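PDB 6WM6: extracellular solute-binding protein, family 5 from Chelativorans sp., which binds EDTA and other aminopolycarboxylates in the periplasm, probably handing them to an ABC transporter for uptake. Local coordinates for residues Arg74-Pro79 with Gln231-Val236; Asp250-Arg255 with Tyr554-Trp559. All coordinates share one frame; numbering follows the deposited sequence.

Overall arrangement
The two contacts lie side by side on one mixed four-stranded sheet, with centres about 8 Å apart and on the same side of the chain's centre. Contact 1 sets helix 71-77 and the turn after it against strand 232-237; contact 2 sets the loop ahead of strand 560-561 against strand 251-256. Strands 232-237 and 251-256 are antiparallel neighbours, joined at Leu235 N and Leu252 O, 2.8 Å apart, a probable hydrogen bond. Along the chain the contacts come in series, contact 1 closing before contact 2 opens. Early, middle and C-terminal parts of this family 5 solute-binding protein are thus packed together at one sheet, Pro79 touching Thr556 between the two contacts.

Contact 1 (Arg74-Pro79 with Gln231-Val236); sequences RTVTLP and QLVTLV
Helix-on-sheet packing joins these segments: helix 71-77 and the turn that follows it lie against one face of the mixed sheet, where Val76 and Pro79 meet Val233 and Leu235 of strand 232-237. Two residues apart on the strand, Val233 and Leu235 face the helix together, whereas Thr234 between them serves the other face. The valines meet tip to tip, Val76 CG1 lying 4.1 Å from Val233 CG1. In each of them CG1 stands opposite the backbone N (chi1 170° in Val76 and -170° in Val233), and it is this branch that is extended across the interface. Farther along, Leu235 sends CD2 to the flank of the proline ring, 4.0 Å from Pro79 CB. The same methyl passes 4.3 Å from Val76 O. This carbonyl oxygen is buried by the contact and has no hydrogen-bonding partner in the model; the leucine methyl is its neighbour across the interface. Two residues back, Arg74 O is taken by Leu78 N at 2.9 Å in the helical i to i+4 pattern. The backbones stay well separated, 8.0 Å between Val76 CA and Val233 CA, and only 139 Å² is buried in all; no hydrogen bond crosses the interface, whose side-chain contacts are apolar and few. Neighbours complete the packing. Phe254 of strand 251-256 packs against both Val76 and Leu235, and Trp61 touches Val76 as well. Along the other edge of strand 232-237, strand 222-228 pairs with it, and a classic beta bulge marks the start of strand 232-237, Gln231 and Leu232 both facing Asp228, while Pro79 is bonded through its backbone to Tyr222.

Contact 2 (Asp250-Arg255 with Tyr554-Trp559); sequences DKLKFR and YNTAEW. With EDO (1,2-ethanediol), chain G.
Leu252 holds CG anti to its backbone N (chi1 172°), which carries both methyls toward the loop, and Trp559, with CG anti to its carbonyl carbon (chi1 -69°), swings its indole out to meet them. Leu252 CD1 arrives at the edge of the six-membered ring, near its plane, 3.8 Å from Trp559 CZ3. The second methyl, CD2, lies 4.2 Å from Thr556 CG2, which itself sits 3.7 Å above the plane of the Trp559 ring, toward its rim. Residues 556-558 belong to a 3-10 segment, with Glu558 N bonded to Asn555 O, and this short turn is set against strand 251-256 of the mixed sheet, Phe52 of strand 49-54 also touching the indole. Trp559 NE1 bonds to Asn555 OD1 at 3.0 Å, bent to 137° and approaching from above the amide plane. Asn555 ND2 in turn reaches Glu558 OE1 at 3.0 Å. With an alanine in place of Trp559, Asn555 OD1 would probably lose its indole donor and Leu252 CD1 its ring edge. A 1,2-ethanediol molecule, probably from the crystallisation liquor, is held at O1 by Thr556 N and Thr556 OG1, the latter at 2.8 Å, and at O2 by Ala557 N.

Contact 1 (Arg74-Pro79 with Gln231-Val236)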
loop_
_atom_site.group_PDB
_atom_site.type_symbol
_atom_site.label_atom_id
_atom_site.label_comp_id
_atom_site.label_asym_id
_atom_site.label_seq_id
_atom_site.Cartn_x
_atom_site.Cartn_y
_atom_site.Cartn_z
ATOM N N ARG A 74 -8.115 -3.740 -5.895
ATOM C CA ARG A 74 -6.925 -4.447 -6.356
ATOM C C ARG A 74 -7.108 -5.948 -6.184
ATOM O O ARG A 74 -6.820 -6.728 -7.101
ATOM C CB ARG A 74 -5.707 -3.923 -5.588
ATOM C CG ARG A 74 -4.398 -4.063 -6.326
ATOM C CD ARG A 74 -3.245 -3.341 -5.613
ATOM N NE ARG A 74 -3.490 -1.911 -5.467
ATOM C CZ ARG A 74 -3.674 -1.274 -4.318
ATOM N NH1 ARG A 74 -3.648 -1.904 -3.167
ATOM N NH2 ARG A 74 -3.903 0.030 -4.344
ATOM N N THR A 75 -7.579 -6.376 -5.012
ATOM C CA THR A 75 -7.785 -7.799 -4.741
ATOM C C THR A 75 -8.798 -8.416 -5.697
ATOM O O THR A 75 -8.573 -9.499 -6.247
ATOM C CB THR A 75 -8.220 -7.978 -3.282
ATOM O OG1 THR A 75 -7.111 -7.634 -2.439
ATOM C CG2 THR A 75 -8.621 -9.407 -2.966
ATOM N N VAL A 76 -9.923 -7.745 -5.905
ATOM C CA VAL A 76 -11.004 -8.319 -6.704
ATOM C C VAL A 76 -10.662 -8.366 -8.183
ATOM O O VAL A 76 -11.169 -9.218 -8.914
ATOM C CB VAL A 76 -12.298 -7.530 -6.439
ATOM C CG1 VAL A 76 -13.379 -7.917 -7.409
ATOM C CG2 VAL A 76 -12.759 -7.757 -5.007
ATOM N N THR A 77 -9.833 -7.452 -8.676
ATOM C CA THR A 77 -9.514 -7.405 -10.105
ATOM C C THR A 77 -8.169 -8.030 -10.449
ATOM O O THR A 77 -7.926 -8.288 -11.636
ATOM C CB THR A 77 -9.644 -5.995 -10.719
ATOM O OG1 THR A 77 -8.703 -5.065 -10.161
ATOM C CG2 THR A 77 -11.056 -5.452 -10.535
ATOM N N LEU A 78 -7.313 -8.322 -9.473
ATOM C CA LEU A 78 -6.094 -9.078 -9.775
ATOM C C LEU A 78 -6.351 -10.363 -10.554
ATOM O O LEU A 78 -5.523 -10.698 -11.428
ATOM C CB LEU A 78 -5.266 -9.346 -8.507
ATOM C CG LEU A 78 -4.288 -8.249 -8.134
ATOM C CD1 LEU A 78 -3.798 -8.483 -6.712
ATOM C CD2 LEU A 78 -3.116 -8.142 -9.102
ATOM N N PRO A 79 -7.440 -11.104 -10.322
ATOM C CA PRO A 79 -7.679 -12.335 -11.099
ATOM C C PRO A 79 -8.044 -12.113 -12.546
ATOM O O PRO A 79 -8.039 -13.091 -13.301
ATOM C CB PRO A 79 -8.829 -13.015 -10.347
ATOM C CG PRO A 79 -8.746 -12.442 -8.951
ATOM C CD PRO A 79 -8.345 -10.998 -9.176
ATOM N N GLN A 231 -22.951 -6.897 -2.079
ATOM C CA GLN A 231 -23.090 -8.245 -1.559
ATOM C C GLN A 231 -22.004 -9.201 -2.030
ATOM O O GLN A 231 -21.342 -9.820 -1.194
ATOM C CB GLN A 231 -24.453 -8.838 -1.940
ATOM C CG GLN A 231 -25.642 -8.052 -1.425
ATOM C CD GLN A 231 -25.726 -8.045 0.089
ATOM O OE1 GLN A 231 -25.478 -9.059 0.745
ATOM N NE2 GLN A 231 -26.072 -6.895 0.654
ATOM N N LEU A 232 -21.829 -9.370 -3.341
ATOM C CA LEU A 232 -21.059 -10.521 -3.817
ATOM C C LEU A 232 -20.572 -10.337 -5.244
ATOM O O LEU A 232 -21.371 -10.052 -6.146
ATOM C CB LEU A 232 -21.956 -11.768 -3.753
ATOM C CG LEU A 232 -21.312 -13.115 -4.060
ATOM C CD1 LEU A 232 -20.345 -13.496 -2.947
ATOM C CD2 LEU A 232 -22.369 -14.191 -4.244
ATOM N N VAL A 233 -19.276 -10.555 -5.450
ATOM C CA VAL A 233 -18.680 -10.705 -6.782
ATOM C C VAL A 233 -18.461 -12.190 -7.002
ATOM O O VAL A 233 -17.811 -12.845 -6.174
ATOM C CB VAL A 233 -17.338 -9.964 -6.877
ATOM C CG1 VAL A 233 -16.873 -9.927 -8.338
ATOM C CG2 VAL A 233 -17.417 -8.565 -6.296
ATOM N N THR A 234 -18.982 -12.730 -8.094
ATOM C CA THR A 234 -18.790 -14.131 -8.447
ATOM C C THR A 234 -17.944 -14.221 -9.701
ATOM O O THR A 234 -18.339 -13.704 -10.754
ATOM C CB THR A 234 -20.130 -14.834 -8.646
ATOM O OG1 THR A 234 -20.857 -14.774 -7.415
ATOM C CG2 THR A 234 -19.903 -16.284 -9.006
ATOM N N LEU A 235 -16.799 -14.896 -9.599
ATOM C CA LEU A 235 -15.924 -15.159 -10.735
ATOM C C LEU A 235 -15.907 -16.643 -11.076
ATOM O O LEU A 235 -16.096 -17.505 -10.204
ATOM C CB LEU A 235 -14.490 -14.715 -10.457
ATOM C CG LEU A 235 -14.277 -13.231 -10.188
ATOM C CD1 LEU A 235 -14.625 -12.832 -8.807
ATOM C CD2 LEU A 235 -12.813 -12.867 -10.466
ATOM N N VAL A 236 -15.681 -16.938 -12.349
ATOM C CA VAL A 236 -15.572 -18.300 -12.866
ATOM C C VAL A 236 -14.305 -18.368 -13.701
ATOM O O VAL A 236 -13.752 -17.328 -14.087
ATOM C CB VAL A 236 -16.814 -18.683 -13.722
ATOM C CG1 VAL A 236 -18.060 -18.720 -12.833
ATOM C CG2 VAL A 236 -16.983 -17.701 -14.890
#

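Contact 2 (Asp250-Arg255 with Tyr554-Trp559)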
loop_
_atom_site.group_PDB
_atom_site.type_symbol
_atom_site.label_atom_id
_atom_site.label_comp_id
_atom_site.label_asym_id
_atom_site.label_seq_id
_atom_site.Cartn_x
_atom_site.Cartn_y
_atom_site.Cartn_z
ATOM N N ASP A 250 -14.080 -23.908 -9.532
ATOM C CA ASP A 250 -15.248 -23.641 -10.363
ATOM C C ASP A 250 -15.761 -22.226 -10.155
ATOM O O ASP A 250 -16.246 -21.608 -11.101
ATOM C CB ASP A 250 -16.365 -24.634 -10.036
ATOM C CG ASP A 250 -16.022 -26.051 -10.441
ATOM O OD1 ASP A 250 -15.498 -26.239 -11.552
ATOM O OD2 ASP A 250 -16.271 -26.966 -9.630
ATOM N N LYS A 251 -15.673 -21.704 -8.932
ATOM C CA LYS A 251 -16.024 -20.326 -8.657
ATOM C C LYS A 251 -15.097 -19.761 -7.596
ATOM O O LYS A 251 -14.712 -20.449 -6.641
ATOM C CB LYS A 251 -17.482 -20.157 -8.196
ATOM C CG LYS A 251 -18.492 -20.698 -9.194
ATOM C CD LYS A 251 -19.860 -20.055 -9.021
ATOM C CE LYS A 251 -20.873 -20.694 -9.966
ATOM N NZ LYS A 251 -22.181 -19.978 -9.957
ATOM N N LEU A 252 -14.735 -18.489 -7.781
ATOM C CA LEU A 252 -14.013 -17.681 -6.807
ATOM C C LEU A 252 -14.908 -16.487 -6.510
ATOM O O LEU A 252 -15.316 -15.764 -7.437
ATOM C CB LEU A 252 -12.683 -17.210 -7.394
ATOM C CG LEU A 252 -11.919 -16.196 -6.547
ATOM C CD1 LEU A 252 -11.570 -16.766 -5.181
ATOM C CD2 LEU A 252 -10.655 -15.769 -7.305
ATOM N N LYS A 253 -15.271 -16.311 -5.249
ATOM C CA LYS A 253 -16.237 -15.305 -4.851
ATOM C C LYS A 253 -15.604 -14.337 -3.867
ATOM O O LYS A 253 -14.798 -14.735 -3.014
ATOM C CB LYS A 253 -17.463 -15.966 -4.195
ATOM C CG LYS A 253 -18.314 -16.743 -5.189
ATOM C CD LYS A 253 -19.375 -17.586 -4.513
ATOM C CE LYS A 253 -20.277 -18.197 -5.566
ATOM N NZ LYS A 253 -21.270 -19.118 -4.951
ATOM N N PHE A 254 -15.973 -13.058 -3.982
ATOM C CA PHE A 254 -15.605 -12.031 -3.011
ATOM C C PHE A 254 -16.887 -11.533 -2.374
ATOM O O PHE A 254 -17.744 -10.963 -3.064
ATOM C CB PHE A 254 -14.815 -10.922 -3.692
ATOM C CG PHE A 254 -13.493 -11.378 -4.223
ATOM C CD1 PHE A 254 -12.407 -11.524 -3.371
ATOM C CD2 PHE A 254 -13.343 -11.671 -5.560
ATOM C CE1 PHE A 254 -11.188 -11.945 -3.849
ATOM C CE2 PHE A 254 -12.099 -12.087 -6.057
ATOM C CZ PHE A 254 -11.038 -12.229 -5.207
ATOM N N ARG A 255 -17.039 -11.801 -1.083
ATOM C CA ARG A 255 -18.230 -11.431 -0.335
ATOM C C ARG A 255 -17.967 -10.124 0.400
ATOM O O ARG A 255 -16.995 -10.011 1.146
ATOM C CB ARG A 255 -18.554 -12.533 0.669
ATOM C CG ARG A 255 -19.737 -12.229 1.587
ATOM C CD ARG A 255 -21.070 -12.461 0.916
ATOM N NE ARG A 255 -22.147 -12.419 1.910
ATOM C CZ ARG A 255 -22.984 -11.401 2.081
ATOM N NH1 ARG A 255 -22.904 -10.324 1.318
ATOM N NH2 ARG A 255 -23.914 -11.473 3.024
ATOM N N TYR A 554 -2.449 -12.103 -5.350
ATOM C CA TYR A 554 -1.427 -12.052 -6.399
ATOM C C TYR A 554 -1.302 -13.333 -7.206
ATOM O O TYR A 554 -0.747 -13.279 -8.323
ATOM C CB TYR A 554 -0.055 -11.699 -5.815
ATOM C CG TYR A 554 0.713 -12.840 -5.175
ATOM C CD1 TYR A 554 0.258 -13.477 -4.024
ATOM C CD2 TYR A 554 1.926 -13.272 -5.730
ATOM C CE1 TYR A 554 0.978 -14.525 -3.456
ATOM C CE2 TYR A 554 2.645 -14.320 -5.144
ATOM C CZ TYR A 554 2.162 -14.920 -4.011
ATOM O OH TYR A 554 2.855 -15.966 -3.434
ATOM N N ASN A 555 -1.786 -14.468 -6.699
ATOM C CA ASN A 555 -1.552 -15.766 -7.355
ATOM C C ASN A 555 -2.812 -16.632 -7.403
ATOM O O ASN A 555 -2.746 -17.850 -7.214
ATOM C CB ASN A 555 -0.423 -16.538 -6.675
ATOM C CG ASN A 555 -0.828 -17.061 -5.333
ATOM O OD1 ASN A 555 -1.660 -16.447 -4.658
ATOM N ND2 ASN A 555 -0.249 -18.179 -4.916
ATOM N N THR A 556 -3.978 -16.045 -7.684
ATOM C CA THR A 556 -5.219 -16.811 -7.646
ATOM C C THR A 556 -5.251 -17.959 -8.649
ATOM O O THR A 556 -5.998 -18.921 -8.429
ATOM C CB THR A 556 -6.493 -15.967 -7.825
ATOM O OG1 THR A 556 -6.560 -15.403 -9.152
ATOM C CG2 THR A 556 -6.614 -14.887 -6.754
ATOM N N ALA A 557 -4.463 -17.908 -9.728
ATOM C CA ALA A 557 -4.408 -19.056 -10.627
ATOM C C ALA A 557 -4.024 -20.331 -9.899
ATOM O O ALA A 557 -4.352 -21.428 -10.381
ATOM C CB ALA A 557 -3.407 -18.821 -11.754
ATOM N N GLU A 558 -3.319 -20.218 -8.772
ATOM C CA GLU A 558 -2.805 -21.369 -8.056
ATOM C C GLU A 558 -3.711 -21.828 -6.922
ATOM O O GLU A 558 -3.495 -22.919 -6.392
ATOM C CB GLU A 558 -1.411 -21.063 -7.516
ATOM C CG GLU A 558 -0.383 -20.777 -8.630
ATOM C CD GLU A 558 0.849 -19.990 -8.205
ATOM O OE1 GLU A 558 1.140 -19.838 -6.993
ATOM O OE2 GLU A 558 1.561 -19.492 -9.113
ATOM N N TRP A 559 -4.695 -21.038 -6.536
ATOM C CA TRP A 559 -5.543 -21.380 -5.401
ATOM C C TRP A 559 -6.414 -22.584 -5.722
ATOM O O TRP A 559 -6.986 -22.698 -6.811
ATOM C CB TRP A 559 -6.485 -20.233 -5.077
ATOM C CG TRP A 559 -5.871 -18.983 -4.505
ATOM C CD1 TRP A 559 -4.535 -18.715 -4.339
ATOM C CD2 TRP A 559 -6.575 -17.848 -4.025
ATOM N NE1 TRP A 559 -4.381 -17.471 -3.791
ATOM C CE2 TRP A 559 -5.616 -16.908 -3.594
ATOM C CE3 TRP A 559 -7.926 -17.520 -3.931
ATOM C CZ2 TRP A 559 -5.971 -15.674 -3.073
ATOM C CZ3 TRP A 559 -8.287 -16.302 -3.404
ATOM C CH2 TRP A 559 -7.307 -15.385 -2.972
HETATM C C1 EDO G . -3.499 -13.227 -10.182
HETATM O O1 EDO G . -4.537 -13.454 -9.231
HETATM C C2 EDO G . -3.438 -14.368 -11.203
HETATM O O2 EDO G . -2.926 -15.603 -10.623
#